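Local coordinates for protein lipoxygenase (Cyanothece sp., PDB 5EK8) that probably adds molecular oxygen to polyunsaturated fatty acids as a 9R-lipoxygenase, working through a non-heme iron centre, at residues A[62-67]-A[489-494]; A[85-90]-A[111-116]; A[161-166]-A[182-187]; A[372-377]-A[389-394]. One frame throughout, in Å; residues are numbered along the deposited sequence.

Overall arrangement
Contacts 1, 3 and 4 form a touching cluster where the PLAT region meets the helical, iron-binding part of the lipoxygenase fold, whereas contact 2 stands apart in the PLAT sheet, its centre about 27 Å from that of contact 3 and about 31 Å from those of contacts 1 and 4. Arg376 of contact 4 is the common link: its NE lies 2.7 Å from Asp491 OD1 of contact 1, its NH1 2.9 Å from Trp163 O of contact 3. Contacts 3 and 4 have centres about 9 Å apart, and Asp184 OD2 meets Ser393 N at 2.6 Å. Contact 4 lies nearest the active site, the side chain of Leu391 being about 13 Å from the bound iron.

Contact 1. Residues A[62-67]-A[489-494]; sequences SDTNKP and SEDLVE
A salt-bridge network of Lys66, Glu490 and Glu494 pins a surface loop of the PLAT region, between strands 53-61 and 72-79, to helix 482-495 of the helical part of the lipoxygenase. It illustrates how two acids one helical turn apart can share a single ammonium group. Lys66 reaches over with its chain extended beyond CG, so NZ is carried far from the loop backbone. NZ meets Glu490 OE2 at 2.6 Å, on the anti lone pair of that oxygen. The second bond, from NZ to Glu494 OE2, is longer at 3.3 Å and comes from above the carboxylate plane, 43° out of it; Lys66 and Glu494 approach from opposite directions. Glu490 also has its OE1 engaged, by Arg486 and Arg487, so its carboxylate is gripped at both oxygens and is likely to stay ionised. Between these acids in sequence, Asp491 OD1 is held by Arg376 and Asn377; Arg376 also bridges to Asp63 and thus couples loop and helix a second time. Thr64 adds a looser contact, its CG2 methyl 4.3 Å from Asp491 OD2. Within the loop, Thr64 OG1 accepts a weak bond of 3.3 Å from Lys66 N.

Contact 2. Residues A[85-90]-A[111-116]; sequences DYLGKG and DAPDLE
Leu87 packs against Pro113 and Leu115 in the interior of the PLAT beta domain, joining strand 82-91 to the start of strand 115-126. One methyl does the work: Leu87 CD1 lies 3.8 Å from Pro113 CB and 4.0 Å from Leu115 CD2. That methyl continues the chain outward, trans to CA (chi2 -174°), and so spans most of the 8.9 Å that separates Leu87 CA from Pro113 CA. Leu115 has the same extended form, yet it is the side branch, CD2, that answers. The contact is purely apolar, and it is a worked case of side chains meeting over a sheet whose strands are not neighbours, since 72-79 runs between the two. Val75 of that middle strand touches both leucines, and Tyr102 of strand 97-102 touches all three residues. Further out, backbone and side-chain hydrogen bonds position these residues. Leu87 and Gly88 both face Val75 in a classic beta bulge, and Leu87 is also bonded through its backbone to Asp103. On the other segment, Asp114 N is bonded to Asp77 OD2 and Asp114 OD1 to Asn147 N, which anchors the entry into strand 115-126 right beside Pro113. Next to the bulge in sequence, the Tyr86 ring has Gly88 N over one face, 3.5 Å above its plane and offset toward the rim.

Contact 3. Residues A[161-166]-A[182-187]; sequences PYWPYD and TPDDYS
Trp163 and Pro183 bring two irregular segments to within 7.4 Å, CA to CA, on the long connection between strand 152-160 and helix 188-214, where the PLAT region hands over to the helical part of the fold. Trp163 has backbone angles in the left-handed helical region, while the other segment bends through an ST turn in which Thr182 OG1 accepts from Asp184 N at 3.0 Å. This turn sets Pro183 and Asp184 side by side against the indole. Pro183 CG lies over one face as a CH-pi contact, 4.0 Å from the centroid of the five-membered ring and 21° off its normal. Asp184 comes in obliquely, its CB 3.7 Å from Trp163 CZ2. Its CG stands opposite the backbone N across the CA-CB bond (chi1 177°), and the carboxylate runs on to polar partners beyond this pair: OD2 accepts from Ser393 N, and OD1 pairs with Arg123. Phe375 stacks with the indole, linking the loop to helix 337-377. A serine in place of Trp163 would probably leave Pro183 CG and Asp184 CB without the surface they rest on, and Phe375 without its stacking mate. From within its own segment the indole is met by Tyr162, whose ring has Trp163 CD1 over its centre, 3.6 Å above the plane.

Contact 4. Residues A[372-377]-A[389-394]; sequences VACFRN and PHLKSI
Leu391 is the first residue of 389-394 to touch segment 372-377, following Pro389 and His390 at the kinked end of helix 383-391. Its CD1 methyl sits 3.7 Å from Cys374 CB and 4.0 Å from Cys374 SG. The carbonyl oxygen of the same leucine borders the Phe375 ring: Leu391 O lies at the edge, near the plane, 3.8 Å from CE2. The arrangement joins two helices of the helical lipoxygenase domain, and helix 337-377 also carries the iron ligands His359 and His364 at earlier turns; Leu391 further packs on Ile562 of helix 549-574, which supplies the ligand His570. At Lys392 the chain leaves the helix. Its N lies in plane at the edge of the Phe375 ring, and its CB touches Phe375 CZ at 3.9 Å, the two side chains crossing at a slant. With an alanine in place of Phe375, a gap would probably open beside Leu391 O and Lys392 CB, and the indole of Trp163 would lose its stacking partner. Beyond CB the lysine bends away, with CG in the crowded position (chi1 55°), and turns back so that NZ bonds Pro389 O at 3.1 Å, in the carbonyl plane on a lone pair. Ile394 then opens helix 394-404, its side chain resting on Met367 and Ala371.

Contact 1. Residues A[62-67]-A[489-494]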
loop_
_atom_site.group_PDB
_atom_site.type_symbol
_atom_site.label_atom_id
_atom_site.label_comp_id
_atom_site.label_asym_id
_atom_site.label_seq_id
_atom_site.Cartn_x
_atom_site.Cartn_y
_atom_site.Cartn_z
ATOM N N SER A 62 20.841 6.310 -12.103
ATOM C CA SER A 62 21.818 5.227 -12.122
ATOM C C SER A 62 21.280 3.954 -12.790
ATOM O O SER A 62 22.053 3.177 -13.351
ATOM C CB SER A 62 22.287 4.904 -10.701
ATOM O OG SER A 62 21.205 4.457 -9.905
ATOM N N ASP A 63 19.964 3.748 -12.742
ATOM C CA ASP A 63 19.380 2.488 -13.211
ATOM C C ASP A 63 18.824 2.529 -14.638
ATOM O O ASP A 63 18.899 1.529 -15.351
ATOM C CB ASP A 63 18.280 2.009 -12.246
ATOM C CG ASP A 63 17.194 3.053 -11.997
ATOM O OD1 ASP A 63 16.279 2.757 -11.195
ATOM O OD2 ASP A 63 17.247 4.155 -12.584
ATOM N N THR A 64 18.272 3.664 -15.057
ATOM C CA THR A 64 17.731 3.782 -16.412
ATOM C C THR A 64 18.634 4.617 -17.313
ATOM O O THR A 64 18.464 4.631 -18.533
ATOM C CB THR A 64 16.319 4.406 -16.418
ATOM O OG1 THR A 64 16.380 5.754 -15.933
ATOM C CG2 THR A 64 15.362 3.592 -15.551
ATOM N N ASN A 65 19.591 5.312 -16.704
ATOM C CA ASN A 65 20.488 6.218 -17.421
ATOM C C ASN A 65 19.734 7.302 -18.195
ATOM O O ASN A 65 20.281 7.927 -19.106
ATOM C CB ASN A 65 21.407 5.433 -18.361
ATOM C CG ASN A 65 22.449 4.625 -17.614
ATOM O OD1 ASN A 65 22.943 5.049 -16.571
ATOM N ND2 ASN A 65 22.786 3.455 -18.140
ATOM N N LYS A 66 18.477 7.519 -17.817
ATOM C CA LYS A 66 17.696 8.645 -18.312
ATOM C C LYS A 66 18.111 9.892 -17.548
ATOM O O LYS A 66 18.653 9.790 -16.450
ATOM C CB LYS A 66 16.194 8.391 -18.150
ATOM C CG LYS A 66 15.628 7.336 -19.084
ATOM C CD LYS A 66 14.114 7.365 -19.066
ATOM C CE LYS A 66 13.531 6.319 -19.993
ATOM N NZ LYS A 66 12.046 6.383 -20.020
ATOM N N PRO A 67 17.871 11.075 -18.127
ATOM C CA PRO A 67 18.237 12.317 -17.438
ATOM C C PRO A 67 17.485 12.519 -16.131
ATOM O O PRO A 67 16.278 12.280 -16.072
ATOM C CB PRO A 67 17.863 13.406 -18.450
ATOM C CG PRO A 67 16.916 12.758 -19.401
ATOM C CD PRO A 67 17.355 11.332 -19.482
ATOM N N SER A 489 5.103 8.420 -17.109
ATOM C CA SER A 489 4.450 7.375 -17.885
ATOM C C SER A 489 5.434 6.277 -18.299
ATOM O O SER A 489 5.174 5.083 -18.112
ATOM C CB SER A 489 3.785 7.992 -19.120
ATOM O OG SER A 489 3.308 6.999 -20.009
ATOM N N GLU A 490 6.567 6.696 -18.853
ATOM C CA GLU A 490 7.582 5.774 -19.346
ATOM C C GLU A 490 8.129 4.893 -18.232
ATOM O O GLU A 490 8.274 3.694 -18.415
ATOM C CB GLU A 490 8.720 6.542 -20.021
ATOM C CG GLU A 490 8.330 7.172 -21.348
ATOM C CD GLU A 490 9.443 8.001 -21.950
ATOM O OE1 GLU A 490 9.180 8.721 -22.938
ATOM O OE2 GLU A 490 10.580 7.935 -21.436
ATOM N N ASP A 491 8.420 5.485 -17.077
ATOM C CA ASP A 491 8.895 4.709 -15.935
ATOM C C ASP A 491 7.852 3.681 -15.495
ATOM O O ASP A 491 8.183 2.510 -15.239
ATOM C CB ASP A 491 9.259 5.635 -14.774
ATOM C CG ASP A 491 10.750 5.934 -14.712
ATOM O OD1 ASP A 491 11.170 6.697 -13.814
ATOM O OD2 ASP A 491 11.505 5.398 -15.552
ATOM N N LEU A 492 6.592 4.119 -15.429
ATOM C CA LEU A 492 5.482 3.212 -15.118
ATOM C C LEU A 492 5.419 2.002 -16.053
ATOM O O LEU A 492 5.454 0.858 -15.596
ATOM C CB LEU A 492 4.147 3.956 -15.166
ATOM C CG LEU A 492 3.888 4.921 -14.012
ATOM C CD1 LEU A 492 2.691 5.812 -14.322
ATOM C CD2 LEU A 492 3.688 4.157 -12.693
ATOM N N VAL A 493 5.320 2.260 -17.356
ATOM C CA VAL A 493 5.212 1.188 -18.344
ATOM C C VAL A 493 6.442 0.281 -18.332
ATOM O O VAL A 493 6.324 -0.944 -18.275
ATOM C CB VAL A 493 5.017 1.750 -19.777
ATOM C CG1 VAL A 493 5.169 0.642 -20.823
ATOM C CG2 VAL A 493 3.666 2.433 -19.906
ATOM N N GLU A 494 7.619 0.891 -18.374
ATOM C CA GLU A 494 8.867 0.150 -18.469
ATOM C C GLU A 494 9.140 -0.706 -17.245
ATOM O O GLU A 494 9.831 -1.718 -17.345
ATOM C CB GLU A 494 10.040 1.106 -18.692
ATOM C CG GLU A 494 10.008 1.811 -20.043
ATOM C CD GLU A 494 11.179 2.749 -20.243
ATOM O OE1 GLU A 494 12.090 2.751 -19.384
ATOM O OE2 GLU A 494 11.176 3.491 -21.252
#

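Contact 2. Residues A[85-90]-A[111-116]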
loop_
_atom_site.group_PDB
_atom_site.type_symbol
_atom_site.label_atom_id
_atom_site.label_comp_id
_atom_site.label_asym_id
_atom_site.label_seq_id
_atom_site.Cartn_x
_atom_site.Cartn_y
_atom_site.Cartn_z
ATOM N N ASP A 85 30.834 24.881 3.162
ATOM C CA ASP A 85 30.362 26.238 2.873
ATOM C C ASP A 85 29.500 26.294 1.613
ATOM O O ASP A 85 29.824 25.675 0.612
ATOM C CB ASP A 85 31.545 27.199 2.732
ATOM C CG ASP A 85 32.453 27.193 3.950
ATOM O OD1 ASP A 85 31.974 27.549 5.050
ATOM O OD2 ASP A 85 33.647 26.843 3.802
ATOM N N TYR A 86 28.402 27.040 1.658
ATOM C CA TYR A 86 27.529 27.156 0.493
ATOM C C TYR A 86 28.089 28.140 -0.531
ATOM O O TYR A 86 28.515 29.246 -0.184
ATOM C CB TYR A 86 26.124 27.577 0.918
ATOM C CG TYR A 86 25.244 28.033 -0.223
ATOM C CD1 TYR A 86 24.669 27.113 -1.099
ATOM C CD2 TYR A 86 24.981 29.385 -0.424
ATOM C CE1 TYR A 86 23.856 27.532 -2.141
ATOM C CE2 TYR A 86 24.175 29.811 -1.459
ATOM C CZ TYR A 86 23.616 28.885 -2.314
ATOM O OH TYR A 86 22.811 29.323 -3.341
ATOM N N LEU A 87 28.078 27.730 -1.798
ATOM C CA LEU A 87 28.694 28.515 -2.865
ATOM C C LEU A 87 27.700 28.966 -3.938
ATOM O O LEU A 87 27.868 30.036 -4.525
ATOM C CB LEU A 87 29.832 27.720 -3.516
ATOM C CG LEU A 87 30.939 27.254 -2.566
ATOM C CD1 LEU A 87 32.074 26.611 -3.335
ATOM C CD2 LEU A 87 31.451 28.407 -1.694
ATOM N N GLY A 88 26.671 28.157 -4.195
ATOM C CA GLY A 88 25.687 28.497 -5.209
ATOM C C GLY A 88 24.594 27.470 -5.442
ATOM O O GLY A 88 24.749 26.293 -5.117
ATOM N N LYS A 89 23.484 27.922 -6.021
ATOM C CA LYS A 89 22.324 27.067 -6.272
ATOM C C LYS A 89 22.062 26.876 -7.762
ATOM O O LYS A 89 22.758 27.445 -8.599
ATOM C CB LYS A 89 21.079 27.658 -5.614
ATOM C CG LYS A 89 20.701 27.037 -4.287
ATOM C CD LYS A 89 19.643 27.886 -3.602
ATOM C CE LYS A 89 18.545 28.283 -4.578
ATOM N NZ LYS A 89 17.656 29.328 -4.013
ATOM N N GLY A 90 21.043 26.082 -8.083
ATOM C CA GLY A 90 20.638 25.881 -9.463
ATOM C C GLY A 90 19.920 24.564 -9.699
ATOM O O GLY A 90 19.807 23.734 -8.794
ATOM N N ASP A 111 42.072 29.502 -0.409
ATOM C CA ASP A 111 42.330 30.258 -1.625
ATOM C C ASP A 111 41.472 29.777 -2.784
ATOM O O ASP A 111 41.178 30.540 -3.706
ATOM C CB ASP A 111 43.807 30.159 -2.000
ATOM C CG ASP A 111 44.725 30.437 -0.825
ATOM O OD1 ASP A 111 44.409 31.331 -0.010
ATOM O OD2 ASP A 111 45.764 29.754 -0.713
ATOM N N ALA A 112 41.084 28.505 -2.736
ATOM C CA ALA A 112 40.284 27.905 -3.796
ATOM C C ALA A 112 39.362 26.832 -3.238
ATOM O O ALA A 112 39.771 26.033 -2.397
ATOM C CB ALA A 112 41.184 27.322 -4.877
ATOM N N PRO A 113 38.108 26.813 -3.704
ATOM C CA PRO A 113 37.153 25.800 -3.246
ATOM C C PRO A 113 37.489 24.369 -3.681
ATOM O O PRO A 113 37.994 24.148 -4.783
ATOM C CB PRO A 113 35.826 26.260 -3.866
ATOM C CG PRO A 113 36.207 27.185 -4.976
ATOM C CD PRO A 113 37.471 27.843 -4.543
ATOM N N ASP A 114 37.223 23.417 -2.791
ATOM C CA ASP A 114 37.266 21.993 -3.110
ATOM C C ASP A 114 35.831 21.515 -3.276
ATOM O O ASP A 114 35.123 21.290 -2.295
ATOM C CB ASP A 114 37.988 21.201 -2.017
ATOM C CG ASP A 114 39.408 21.689 -1.784
ATOM O OD1 ASP A 114 40.022 22.205 -2.743
ATOM O OD2 ASP A 114 39.909 21.559 -0.644
ATOM N N LEU A 115 35.409 21.358 -4.527
ATOM C CA LEU A 115 33.987 21.280 -4.855
ATOM C C LEU A 115 33.272 20.009 -4.409
ATOM O O LEU A 115 33.865 18.937 -4.289
ATOM C CB LEU A 115 33.797 21.464 -6.360
ATOM C CG LEU A 115 34.057 22.893 -6.837
ATOM C CD1 LEU A 115 33.785 23.030 -8.323
ATOM C CD2 LEU A 115 33.218 23.884 -6.039
ATOM N N GLU A 116 31.978 20.175 -4.161
ATOM C CA GLU A 116 31.073 19.117 -3.743
ATOM C C GLU A 116 29.682 19.460 -4.253
ATOM O O GLU A 116 29.166 20.543 -3.989
ATOM C CB GLU A 116 31.067 18.964 -2.221
ATOM C CG GLU A 116 29.808 18.312 -1.666
ATOM C CD GLU A 116 29.829 18.180 -0.146
ATOM O OE1 GLU A 116 28.972 18.797 0.524
ATOM O OE2 GLU A 116 30.702 17.452 0.379
#

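Contact 3. Residues A[161-166]-A[182-187]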
loop_
_atom_site.group_PDB
_atom_site.type_symbol
_atom_site.label_atom_id
_atom_site.label_comp_id
_atom_site.label_asym_id
_atom_site.label_seq_id
_atom_site.Cartn_x
_atom_site.Cartn_y
_atom_site.Cartn_z
ATOM N N PRO A 161 21.827 7.494 -7.950
ATOM C CA PRO A 161 20.856 6.490 -7.507
ATOM C C PRO A 161 19.641 7.126 -6.837
ATOM O O PRO A 161 19.427 6.937 -5.639
ATOM C CB PRO A 161 21.656 5.646 -6.515
ATOM C CG PRO A 161 22.643 6.600 -5.949
ATOM C CD PRO A 161 23.005 7.547 -7.066
ATOM N N TYR A 162 18.856 7.870 -7.610
ATOM C CA TYR A 162 17.675 8.533 -7.076
ATOM C C TYR A 162 16.431 7.668 -7.249
ATOM O O TYR A 162 15.969 7.443 -8.371
ATOM C CB TYR A 162 17.473 9.889 -7.750
ATOM C CG TYR A 162 16.396 10.732 -7.106
ATOM C CD1 TYR A 162 15.168 10.923 -7.732
ATOM C CD2 TYR A 162 16.604 11.330 -5.861
ATOM C CE1 TYR A 162 14.180 11.692 -7.146
ATOM C CE2 TYR A 162 15.619 12.106 -5.263
ATOM C CZ TYR A 162 14.408 12.282 -5.911
ATOM O OH TYR A 162 13.419 13.047 -5.340
ATOM N N TRP A 163 15.889 7.207 -6.122
ATOM C CA TRP A 163 14.743 6.297 -6.094
ATOM C C TRP A 163 14.921 5.123 -7.044
ATOM O O TRP A 163 14.104 4.918 -7.941
ATOM C CB TRP A 163 13.454 7.048 -6.432
ATOM C CG TRP A 163 12.907 7.843 -5.287
ATOM C CD1 TRP A 163 13.427 8.990 -4.761
ATOM C CD2 TRP A 163 11.729 7.551 -4.526
ATOM N NE1 TRP A 163 12.646 9.431 -3.718
ATOM C CE2 TRP A 163 11.597 8.565 -3.556
ATOM C CE3 TRP A 163 10.772 6.532 -4.572
ATOM C CZ2 TRP A 163 10.548 8.587 -2.639
ATOM C CZ3 TRP A 163 9.729 6.558 -3.658
ATOM C CH2 TRP A 163 9.626 7.579 -2.707
ATOM N N PRO A 164 15.992 4.339 -6.848
ATOM C CA PRO A 164 16.275 3.261 -7.798
ATOM C C PRO A 164 15.243 2.148 -7.715
ATOM O O PRO A 164 14.667 1.930 -6.648
ATOM C CB PRO A 164 17.653 2.764 -7.360
ATOM C CG PRO A 164 17.703 3.061 -5.904
ATOM C CD PRO A 164 16.944 4.346 -5.720
ATOM N N TYR A 165 15.011 1.462 -8.831
ATOM C CA TYR A 165 14.098 0.327 -8.849
ATOM C C TYR A 165 14.778 -0.930 -8.324
ATOM O O TYR A 165 15.966 -1.149 -8.559
ATOM C CB TYR A 165 13.568 0.079 -10.260
ATOM C CG TYR A 165 12.420 0.974 -10.658
ATOM C CD1 TYR A 165 11.125 0.683 -10.265
ATOM C CD2 TYR A 165 12.628 2.104 -11.433
ATOM C CE1 TYR A 165 10.071 1.490 -10.627
ATOM C CE2 TYR A 165 11.573 2.918 -11.801
ATOM C CZ TYR A 165 10.297 2.606 -11.392
ATOM O OH TYR A 165 9.237 3.405 -11.750
ATOM N N ASP A 166 14.015 -1.747 -7.606
ATOM C CA ASP A 166 14.494 -3.042 -7.134
ATOM C C ASP A 166 14.493 -4.029 -8.297
ATOM O O ASP A 166 13.435 -4.346 -8.841
ATOM C CB ASP A 166 13.619 -3.562 -5.990
ATOM C CG ASP A 166 14.260 -4.709 -5.225
ATOM O OD1 ASP A 166 13.861 -4.933 -4.064
ATOM O OD2 ASP A 166 15.155 -5.389 -5.769
ATOM N N THR A 182 15.624 5.244 4.050
ATOM C CA THR A 182 14.557 5.599 3.126
ATOM C C THR A 182 14.713 7.043 2.647
ATOM O O THR A 182 15.194 7.901 3.394
ATOM C CB THR A 182 13.179 5.427 3.791
ATOM O OG1 THR A 182 12.150 5.896 2.911
ATOM C CG2 THR A 182 13.120 6.217 5.086
ATOM N N PRO A 183 14.323 7.315 1.392
ATOM C CA PRO A 183 14.324 8.687 0.880
ATOM C C PRO A 183 12.986 9.376 1.118
ATOM O O PRO A 183 12.775 10.493 0.647
ATOM C CB PRO A 183 14.580 8.492 -0.609
ATOM C CG PRO A 183 13.888 7.208 -0.910
ATOM C CD PRO A 183 14.028 6.341 0.327
ATOM N N ASP A 184 12.099 8.700 1.842
ATOM C CA ASP A 184 10.769 9.219 2.150
ATOM C C ASP A 184 10.260 8.611 3.457
ATOM O O ASP A 184 9.454 7.679 3.456
ATOM C CB ASP A 184 9.801 8.927 0.998
ATOM C CG ASP A 184 8.378 9.388 1.283
ATOM O OD1 ASP A 184 8.196 10.365 2.046
ATOM O OD2 ASP A 184 7.440 8.765 0.736
ATOM N N ASP A 185 10.747 9.148 4.573
ATOM C CA ASP A 185 10.432 8.620 5.899
ATOM C C ASP A 185 9.027 8.983 6.355
ATOM O O ASP A 185 8.417 9.915 5.832
ATOM C CB ASP A 185 11.438 9.130 6.926
ATOM C CG ASP A 185 11.709 8.123 8.017
ATOM O OD1 ASP A 185 10.987 7.099 8.068
ATOM O OD2 ASP A 185 12.641 8.359 8.819
ATOM N N TYR A 186 8.521 8.240 7.335
ATOM C CA TYR A 186 7.247 8.573 7.972
ATOM C C TYR A 186 7.307 9.938 8.660
ATOM O O TYR A 186 8.385 10.491 8.871
ATOM C CB TYR A 186 6.858 7.534 9.023
ATOM C CG TYR A 186 6.671 6.112 8.557
ATOM C CD1 TYR A 186 5.727 5.785 7.594
ATOM C CD2 TYR A 186 7.398 5.084 9.135
ATOM C CE1 TYR A 186 5.541 4.470 7.196
ATOM C CE2 TYR A 186 7.218 3.776 8.749
ATOM C CZ TYR A 186 6.291 3.469 7.783
ATOM O OH TYR A 186 6.131 2.152 7.411
ATOM N N SER A 187 6.145 10.471 9.019
ATOM C CA SER A 187 6.086 11.612 9.928
ATOM C C SER A 187 6.450 11.111 11.319
ATOM O O SER A 187 6.269 9.928 11.614
ATOM C CB SER A 187 4.696 12.253 9.939
ATOM O OG SER A 187 4.035 12.090 8.695
#

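Contact 4. Residues A[372-377]-A[389-394]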
loop_
_atom_site.group_PDB
_atom_site.type_symbol
_atom_site.label_atom_id
_atom_site.label_comp_id
_atom_site.label_asym_id
_atom_site.label_seq_id
_atom_site.Cartn_x
_atom_site.Cartn_y
_atom_site.Cartn_z
ATOM N N VAL A 372 6.960 5.155 -6.659
ATOM C CA VAL A 372 8.326 5.240 -7.155
ATOM C C VAL A 372 8.423 6.102 -8.410
ATOM O O VAL A 372 9.233 7.030 -8.463
ATOM C CB VAL A 372 8.903 3.846 -7.456
ATOM C CG1 VAL A 372 10.295 3.975 -8.037
ATOM C CG2 VAL A 372 8.926 2.996 -6.185
ATOM N N ALA A 373 7.588 5.811 -9.406
ATOM C CA ALA A 373 7.582 6.607 -10.633
ATOM C C ALA A 373 7.330 8.090 -10.341
ATOM O O ALA A 373 8.031 8.975 -10.859
ATOM C CB ALA A 373 6.542 6.080 -11.593
ATOM N N CYS A 374 6.328 8.345 -9.500
ATOM C CA CYS A 374 5.932 9.700 -9.141
ATOM C C CYS A 374 7.087 10.498 -8.568
ATOM O O CYS A 374 7.440 11.557 -9.090
ATOM C CB CYS A 374 4.783 9.668 -8.133
ATOM S SG CYS A 374 4.430 11.256 -7.351
ATOM N N PHE A 375 7.673 9.990 -7.491
ATOM C CA PHE A 375 8.769 10.694 -6.838
ATOM C C PHE A 375 10.004 10.736 -7.726
ATOM O O PHE A 375 10.876 11.584 -7.549
ATOM C CB PHE A 375 9.100 10.047 -5.490
ATOM C CG PHE A 375 8.136 10.415 -4.397
ATOM C CD1 PHE A 375 8.283 11.602 -3.698
ATOM C CD2 PHE A 375 7.075 9.583 -4.076
ATOM C CE1 PHE A 375 7.400 11.947 -2.698
ATOM C CE2 PHE A 375 6.189 9.925 -3.077
ATOM C CZ PHE A 375 6.352 11.108 -2.389
ATOM N N ARG A 376 10.072 9.822 -8.688
ATOM C CA ARG A 376 11.181 9.818 -9.627
ATOM C C ARG A 376 11.089 10.971 -10.614
ATOM O O ARG A 376 12.106 11.569 -10.956
ATOM C CB ARG A 376 11.242 8.498 -10.392
ATOM C CG ARG A 376 12.031 7.408 -9.703
ATOM C CD ARG A 376 11.981 6.114 -10.512
ATOM N NE ARG A 376 12.804 6.187 -11.712
ATOM C CZ ARG A 376 14.027 5.676 -11.803
ATOM N NH1 ARG A 376 14.562 5.047 -10.767
ATOM N NH2 ARG A 376 14.713 5.785 -12.931
ATOM N N ASN A 377 9.880 11.290 -11.071
ATOM C CA ASN A 377 9.760 12.176 -12.232
ATOM C C ASN A 377 8.912 13.443 -12.072
ATOM O O ASN A 377 8.890 14.285 -12.970
ATOM C CB ASN A 377 9.216 11.372 -13.418
ATOM C CG ASN A 377 10.084 10.172 -13.754
ATOM O OD1 ASN A 377 11.126 10.306 -14.393
ATOM N ND2 ASN A 377 9.653 8.989 -13.329
ATOM N N PRO A 389 1.225 13.480 -1.786
ATOM C CA PRO A 389 0.727 13.213 -0.426
ATOM C C PRO A 389 0.006 11.872 -0.275
ATOM O O PRO A 389 -0.102 11.358 0.837
ATOM C CB PRO A 389 -0.248 14.368 -0.176
ATOM C CG PRO A 389 -0.645 14.832 -1.521
ATOM C CD PRO A 389 0.579 14.671 -2.365
ATOM N N HIS A 390 -0.477 11.313 -1.378
ATOM C CA HIS A 390 -1.171 10.034 -1.336
ATOM C C HIS A 390 -0.220 8.864 -1.578
ATOM O O HIS A 390 -0.510 7.730 -1.203
ATOM C CB HIS A 390 -2.300 10.014 -2.366
ATOM C CG HIS A 390 -3.221 11.187 -2.269
ATOM N ND1 HIS A 390 -4.064 11.386 -1.194
ATOM C CD2 HIS A 390 -3.431 12.231 -3.106
ATOM C CE1 HIS A 390 -4.751 12.497 -1.377
ATOM N NE2 HIS A 390 -4.387 13.029 -2.531
ATOM N N LEU A 391 0.917 9.145 -2.204
ATOM C CA LEU A 391 1.878 8.100 -2.543
ATOM C C LEU A 391 3.069 8.080 -1.596
ATOM O O LEU A 391 3.900 7.176 -1.656
ATOM C CB LEU A 391 2.362 8.271 -3.985
ATOM C CG LEU A 391 1.359 7.869 -5.067
ATOM C CD1 LEU A 391 1.805 8.362 -6.431
ATOM C CD2 LEU A 391 1.171 6.363 -5.086
ATOM N N LYS A 392 3.145 9.068 -0.711
ATOM C CA LYS A 392 4.262 9.132 0.220
ATOM C C LYS A 392 4.200 8.000 1.245
ATOM O O LYS A 392 3.131 7.455 1.519
ATOM C CB LYS A 392 4.309 10.492 0.927
ATOM C CG LYS A 392 3.038 10.912 1.646
ATOM C CD LYS A 392 3.380 11.539 3.001
ATOM C CE LYS A 392 2.357 12.583 3.453
ATOM N NZ LYS A 392 0.982 12.054 3.668
ATOM N N SER A 393 5.372 7.625 1.753
ATOM C CA SER A 393 5.529 6.693 2.874
ATOM C C SER A 393 5.197 5.223 2.582
ATOM O O SER A 393 5.478 4.361 3.413
ATOM C CB SER A 393 4.690 7.168 4.070
ATOM O OG SER A 393 5.158 8.416 4.557
ATOM N N ILE A 394 4.626 4.922 1.416
ATOM C CA ILE A 394 4.186 3.552 1.134
ATOM C C ILE A 394 5.370 2.594 0.955
ATOM O O ILE A 394 5.277 1.403 1.288
ATOM C CB ILE A 394 3.267 3.493 -0.111
ATOM C CG1 ILE A 394 2.528 2.155 -0.166
ATOM C CG2 ILE A 394 4.040 3.734 -1.396
ATOM C CD1 ILE A 394 1.580 2.042 -1.349
#